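Local structure of monalysin (Pseudomonas entomophila, 4MKO) at residues T64-Y77 with T130-Q142. The protein perforates host cell membranes as a beta-barrel pore-forming toxin of the aerolysin-like family, damaging the Drosophila gut and lysing cells. Residues are numbered along the deposited sequence; the frame is centred on the assembly and turned at random.
Sequences TISIPQNVTTTLSY and TEMKGPGTFVIYQ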
loop_
_atom_site.group_PDB
_atom_site.type_symbol
_atom_site.label_atom_id
_atom_site.label_comp_id
_atom_site.label_asym_id
_atom_site.label_seq_id
_atom_site.Cartn_x
_atom_site.Cartn_y
_atom_site.Cartn_z
ATOM N N THR A 64 17.824 -11.095 1.547
ATOM C CA THR A 64 19.157 -10.586 1.840
ATOM C C THR A 64 20.130 -11.536 1.143
ATOM O O THR A 64 19.869 -12.741 1.086
ATOM C CB THR A 64 19.410 -10.531 3.350
ATOM O OG1 THR A 64 18.372 -9.786 3.981
ATOM C CG2 THR A 64 20.759 -9.932 3.697
ATOM N N ILE A 65 21.198 -10.984 0.562
ATOM C CA ILE A 65 22.204 -11.798 -0.124
ATOM C C ILE A 65 23.599 -11.239 0.130
ATOM O O ILE A 65 23.788 -10.016 0.070
ATOM C CB ILE A 65 21.902 -11.937 -1.658
ATOM C CG1 ILE A 65 22.849 -12.958 -2.345
ATOM C CG2 ILE A 65 21.971 -10.586 -2.385
ATOM C CD1 ILE A 65 22.304 -14.320 -2.478
ATOM N N SER A 66 24.579 -12.151 0.382
ATOM C CA SER A 66 25.979 -11.780 0.559
ATOM C C SER A 66 26.741 -12.342 -0.623
ATOM O O SER A 66 26.529 -13.490 -0.978
ATOM C CB SER A 66 26.539 -12.328 1.868
ATOM O OG SER A 66 25.934 -11.657 2.961
ATOM N N ILE A 67 27.578 -11.513 -1.267
ATOM C CA ILE A 67 28.333 -11.916 -2.462
ATOM C C ILE A 67 29.824 -11.721 -2.219
ATOM O O ILE A 67 30.237 -10.637 -1.790
ATOM C CB ILE A 67 27.847 -11.158 -3.733
ATOM C CG1 ILE A 67 26.318 -11.229 -3.886
ATOM C CG2 ILE A 67 28.550 -11.683 -4.996
ATOM C CD1 ILE A 67 25.725 -10.256 -4.962
ATOM N N PRO A 68 30.654 -12.753 -2.492
ATOM C CA PRO A 68 32.098 -12.604 -2.240
ATOM C C PRO A 68 32.790 -11.664 -3.213
ATOM O O PRO A 68 32.262 -11.342 -4.286
ATOM C CB PRO A 68 32.660 -14.031 -2.406
ATOM C CG PRO A 68 31.511 -14.932 -2.593
ATOM C CD PRO A 68 30.318 -14.106 -2.984
ATOM N N GLN A 69 34.013 -11.267 -2.833
ATOM C CA GLN A 69 34.914 -10.444 -3.633
ATOM C C GLN A 69 35.168 -11.196 -4.955
ATOM O O GLN A 69 35.239 -12.433 -4.956
ATOM C CB GLN A 69 36.237 -10.259 -2.849
ATOM C CG GLN A 69 37.353 -9.481 -3.566
ATOM C CD GLN A 69 37.057 -8.010 -3.718
ATOM O OE1 GLN A 69 37.095 -7.236 -2.753
ATOM N NE2 GLN A 69 36.782 -7.586 -4.946
ATOM N N ASN A 70 35.255 -10.443 -6.078
ATOM C CA ASN A 70 35.544 -10.972 -7.422
ATOM C C ASN A 70 34.436 -11.869 -7.984
ATOM O O ASN A 70 34.682 -12.606 -8.940
ATOM C CB ASN A 70 36.916 -11.686 -7.439
ATOM C CG ASN A 70 38.048 -10.809 -6.977
ATOM O OD1 ASN A 70 38.096 -9.617 -7.280
ATOM N ND2 ASN A 70 38.986 -11.380 -6.238
ATOM N N VAL A 71 33.216 -11.807 -7.408
ATOM C CA VAL A 71 32.088 -12.581 -7.904
ATOM C C VAL A 71 31.026 -11.654 -8.494
ATOM O O VAL A 71 30.604 -10.701 -7.838
ATOM C CB VAL A 71 31.498 -13.559 -6.834
ATOM C CG1 VAL A 71 30.210 -14.223 -7.321
ATOM C CG2 VAL A 71 32.528 -14.619 -6.433
ATOM N N THR A 72 30.642 -11.908 -9.752
ATOM C CA THR A 72 29.555 -11.225 -10.440
ATOM C C THR A 72 28.508 -12.306 -10.727
ATOM O O THR A 72 28.858 -13.356 -11.272
ATOM C CB THR A 72 30.053 -10.525 -11.721
ATOM O OG1 THR A 72 30.995 -9.521 -11.349
ATOM C CG2 THR A 72 28.918 -9.863 -12.499
ATOM N N THR A 73 27.236 -12.072 -10.350
ATOM C CA THR A 73 26.182 -13.061 -10.605
ATOM C C THR A 73 24.856 -12.400 -10.957
ATOM O O THR A 73 24.588 -11.288 -10.502
ATOM C CB THR A 73 26.025 -14.038 -9.406
ATOM O OG1 THR A 73 25.189 -15.131 -9.781
ATOM C CG2 THR A 73 25.451 -13.376 -8.133
ATOM N N THR A 74 24.024 -13.098 -11.737
ATOM C CA THR A 74 22.674 -12.635 -12.043
ATOM C C THR A 74 21.762 -13.240 -10.979
ATOM O O THR A 74 21.434 -14.425 -11.027
ATOM C CB THR A 74 22.285 -12.972 -13.494
ATOM O OG1 THR A 74 23.195 -12.296 -14.355
ATOM C CG2 THR A 74 20.849 -12.548 -13.835
ATOM N N LEU A 75 21.398 -12.433 -9.986
ATOM C CA LEU A 75 20.550 -12.865 -8.893
ATOM C C LEU A 75 19.087 -12.901 -9.300
ATOM O O LEU A 75 18.589 -11.919 -9.827
ATOM C CB LEU A 75 20.747 -11.921 -7.683
ATOM C CG LEU A 75 20.156 -12.409 -6.364
ATOM C CD1 LEU A 75 21.025 -13.516 -5.744
ATOM C CD2 LEU A 75 20.049 -11.282 -5.386
ATOM N N SER A 76 18.404 -14.027 -9.038
ATOM C CA SER A 76 16.969 -14.204 -9.290
ATOM C C SER A 76 16.261 -14.141 -7.940
ATOM O O SER A 76 16.708 -14.766 -6.972
ATOM C CB SER A 76 16.686 -15.561 -9.931
ATOM O OG SER A 76 16.978 -15.553 -11.316
ATOM N N TYR A 77 15.153 -13.407 -7.873
ATOM C CA TYR A 77 14.394 -13.277 -6.621
ATOM C C TYR A 77 12.939 -13.116 -6.972
ATOM O O TYR A 77 12.617 -12.738 -8.106
ATOM C CB TYR A 77 14.902 -12.099 -5.752
ATOM C CG TYR A 77 15.138 -10.827 -6.537
ATOM C CD1 TYR A 77 14.108 -9.913 -6.750
ATOM C CD2 TYR A 77 16.373 -10.570 -7.131
ATOM C CE1 TYR A 77 14.314 -8.753 -7.503
ATOM C CE2 TYR A 77 16.578 -9.437 -7.913
ATOM C CZ TYR A 77 15.550 -8.526 -8.092
ATOM O OH TYR A 77 15.780 -7.409 -8.863
ATOM N N THR A 130 18.701 -9.166 -11.260
ATOM C CA THR A 130 19.648 -8.053 -11.241
ATOM C C THR A 130 21.066 -8.630 -11.240
ATOM O O THR A 130 21.385 -9.477 -10.397
ATOM C CB THR A 130 19.417 -7.095 -10.044
ATOM O OG1 THR A 130 18.081 -6.596 -10.104
ATOM C CG2 THR A 130 20.379 -5.902 -10.051
ATOM N N GLU A 131 21.914 -8.158 -12.168
ATOM C CA GLU A 131 23.313 -8.579 -12.188
ATOM C C GLU A 131 23.973 -7.801 -11.061
ATOM O O GLU A 131 23.826 -6.578 -10.990
ATOM C CB GLU A 131 23.988 -8.300 -13.544
ATOM C CG GLU A 131 25.369 -8.934 -13.618
ATOM C CD GLU A 131 26.113 -8.732 -14.923
ATOM O OE1 GLU A 131 26.334 -9.735 -15.638
ATOM O OE2 GLU A 131 26.503 -7.578 -15.218
ATOM N N MET A 132 24.583 -8.515 -10.114
ATOM C CA MET A 132 25.196 -7.895 -8.949
ATOM C C MET A 132 26.620 -8.412 -8.773
ATOM O O MET A 132 26.929 -9.536 -9.187
ATOM C CB MET A 132 24.374 -8.215 -7.688
ATOM C CG MET A 132 22.972 -7.619 -7.688
ATOM S SD MET A 132 22.038 -8.227 -6.273
ATOM C CE MET A 132 22.856 -7.352 -4.945
ATOM N N LYS A 133 27.460 -7.607 -8.123
ATOM C CA LYS A 133 28.862 -7.909 -7.873
ATOM C C LYS A 133 29.199 -7.734 -6.398
ATOM O O LYS A 133 28.729 -6.788 -5.751
ATOM C CB LYS A 133 29.742 -6.974 -8.726
ATOM C CG LYS A 133 31.223 -7.349 -8.772
ATOM C CD LYS A 133 32.016 -6.389 -9.652
ATOM C CE LYS A 133 33.482 -6.746 -9.696
ATOM N NZ LYS A 133 34.215 -5.955 -10.721
ATOM N N GLY A 134 30.035 -8.632 -5.883
ATOM C CA GLY A 134 30.512 -8.520 -4.514
ATOM C C GLY A 134 31.738 -7.621 -4.463
ATOM O O GLY A 134 32.162 -7.087 -5.496
ATOM N N PRO A 135 32.342 -7.412 -3.279
ATOM C CA PRO A 135 31.950 -7.952 -1.970
ATOM C C PRO A 135 30.795 -7.162 -1.361
ATOM O O PRO A 135 30.611 -5.984 -1.681
ATOM C CB PRO A 135 33.238 -7.813 -1.149
ATOM C CG PRO A 135 33.897 -6.577 -1.704
ATOM C CD PRO A 135 33.533 -6.538 -3.174
ATOM N N GLY A 136 30.048 -7.801 -0.474
ATOM C CA GLY A 136 28.997 -7.101 0.244
ATOM C C GLY A 136 27.780 -7.902 0.603
ATOM O O GLY A 136 27.562 -8.999 0.086
ATOM N N THR A 137 26.999 -7.344 1.521
ATOM C CA THR A 137 25.725 -7.898 1.942
ATOM C C THR A 137 24.693 -6.859 1.537
ATOM O O THR A 137 24.873 -5.670 1.814
ATOM C CB THR A 137 25.726 -8.250 3.430
ATOM O OG1 THR A 137 26.779 -9.187 3.662
ATOM C CG2 THR A 137 24.413 -8.862 3.875
ATOM N N PHE A 138 23.650 -7.306 0.852
ATOM C CA PHE A 138 22.614 -6.438 0.290
ATOM C C PHE A 138 21.226 -6.936 0.636
ATOM O O PHE A 138 20.992 -8.147 0.715
ATOM C CB PHE A 138 22.759 -6.355 -1.249
ATOM C CG PHE A 138 24.180 -6.101 -1.700
ATOM C CD1 PHE A 138 24.724 -4.826 -1.648
ATOM C CD2 PHE A 138 25.009 -7.157 -2.071
ATOM C CE1 PHE A 138 26.060 -4.596 -2.014
ATOM C CE2 PHE A 138 26.338 -6.926 -2.451
ATOM C CZ PHE A 138 26.853 -5.644 -2.423
ATOM N N VAL A 139 20.306 -5.990 0.826
ATOM C CA VAL A 139 18.908 -6.280 1.155
ATOM C C VAL A 139 18.070 -5.750 0.014
ATOM O O VAL A 139 18.302 -4.640 -0.463
ATOM C CB VAL A 139 18.448 -5.696 2.522
ATOM C CG1 VAL A 139 17.083 -6.263 2.910
ATOM C CG2 VAL A 139 19.480 -5.970 3.631
ATOM N N ILE A 140 17.122 -6.561 -0.430
ATOM C CA ILE A 140 16.198 -6.233 -1.500
ATOM C C ILE A 140 14.831 -5.991 -0.895
ATOM O O ILE A 140 14.362 -6.799 -0.089
ATOM C CB ILE A 140 16.151 -7.368 -2.544
ATOM C CG1 ILE A 140 17.581 -7.671 -3.059
ATOM C CG2 ILE A 140 15.179 -7.010 -3.688
ATOM C CD1 ILE A 140 17.679 -8.883 -4.003
ATOM N N TYR A 141 14.169 -4.911 -1.337
ATOM C CA TYR A 141 12.810 -4.575 -0.894
ATOM C C TYR A 141 11.948 -4.288 -2.107
ATOM O O TYR A 141 12.484 -3.924 -3.152
ATOM C CB TYR A 141 12.813 -3.297 -0.037
ATOM C CG TYR A 141 13.801 -3.276 1.103
ATOM C CD1 TYR A 141 13.448 -3.742 2.367
ATOM C CD2 TYR A 141 15.081 -2.752 0.931
ATOM C CE1 TYR A 141 14.354 -3.701 3.432
ATOM C CE2 TYR A 141 15.995 -2.711 1.986
ATOM C CZ TYR A 141 15.615 -3.152 3.242
ATOM O OH TYR A 141 16.528 -3.093 4.273
ATOM N N GLN A 142 10.618 -4.407 -1.970
ATOM C CA GLN A 142 9.679 -4.035 -3.041
ATOM C C GLN A 142 8.744 -2.947 -2.496
ATOM O O GLN A 142 8.307 -3.025 -1.343
ATOM C CB GLN A 142 8.853 -5.222 -3.534
ATOM C CG GLN A 142 7.994 -4.890 -4.768
ATOM C CD GLN A 142 7.307 -6.062 -5.419
ATOM O OE1 GLN A 142 7.342 -7.205 -4.939
ATOM N NE2 GLN A 142 6.673 -5.796 -6.545
HETATM O O HOH W 1 34.531 -7.790 -6.675
HETATM O O HOH W 2 25.947 -12.190 -14.508
#
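Two antiparallel strand pairs, 64-67 with 136-142 and 72-77 with 130-133, fold over one another at the end of the elongated body, where the chain enters and leaves the inferred pore-forming region. Ile67 CD1 lies between the two ladders and meets Met132 CB at 3.7 Å, the two side chains crossing at about a right angle. CG1, anti to the carbonyl carbon (chi1 -50°), carries CD1 there, while Ile67 CG2, anti to the backbone N, reaches Gly134 N at 3.5 Å. Flexible and unbranched, Met132 brings its sulfur SD to Leu75 CD2 at 3.8 Å, and Ile189 of strand 173-191 touches it too. Ile140 CD1 packs on Leu75 CD2 and makes a CH-pi contact over one face of the Tyr77 ring. Thr130 OG1 lies at that ring's edge, in its plane, hydrogen-bonded to Tyr77 OH at 2.7 Å; Arg187 bonds both oxygens. In this aerolysin-like fold the ladders are separate, their register shifting by two residues across a type II turn, Pro68 to Val71, and the cis peptide before Pro135. Ile65 and Phe138 exchange two N-H...O bonds, as do Thr73 and Met132. Asn70, with positive phi (67°), suits its turn position, and a water links its N to Gly134 O. Gly134, lacking a side chain, lets the Ile67 and Pro68 carbonyls approach its CA. On the face carrying Thr72, Thr74, Glu131 and Lys133, a water bridges Thr74 OG1 and Glu131 OE1.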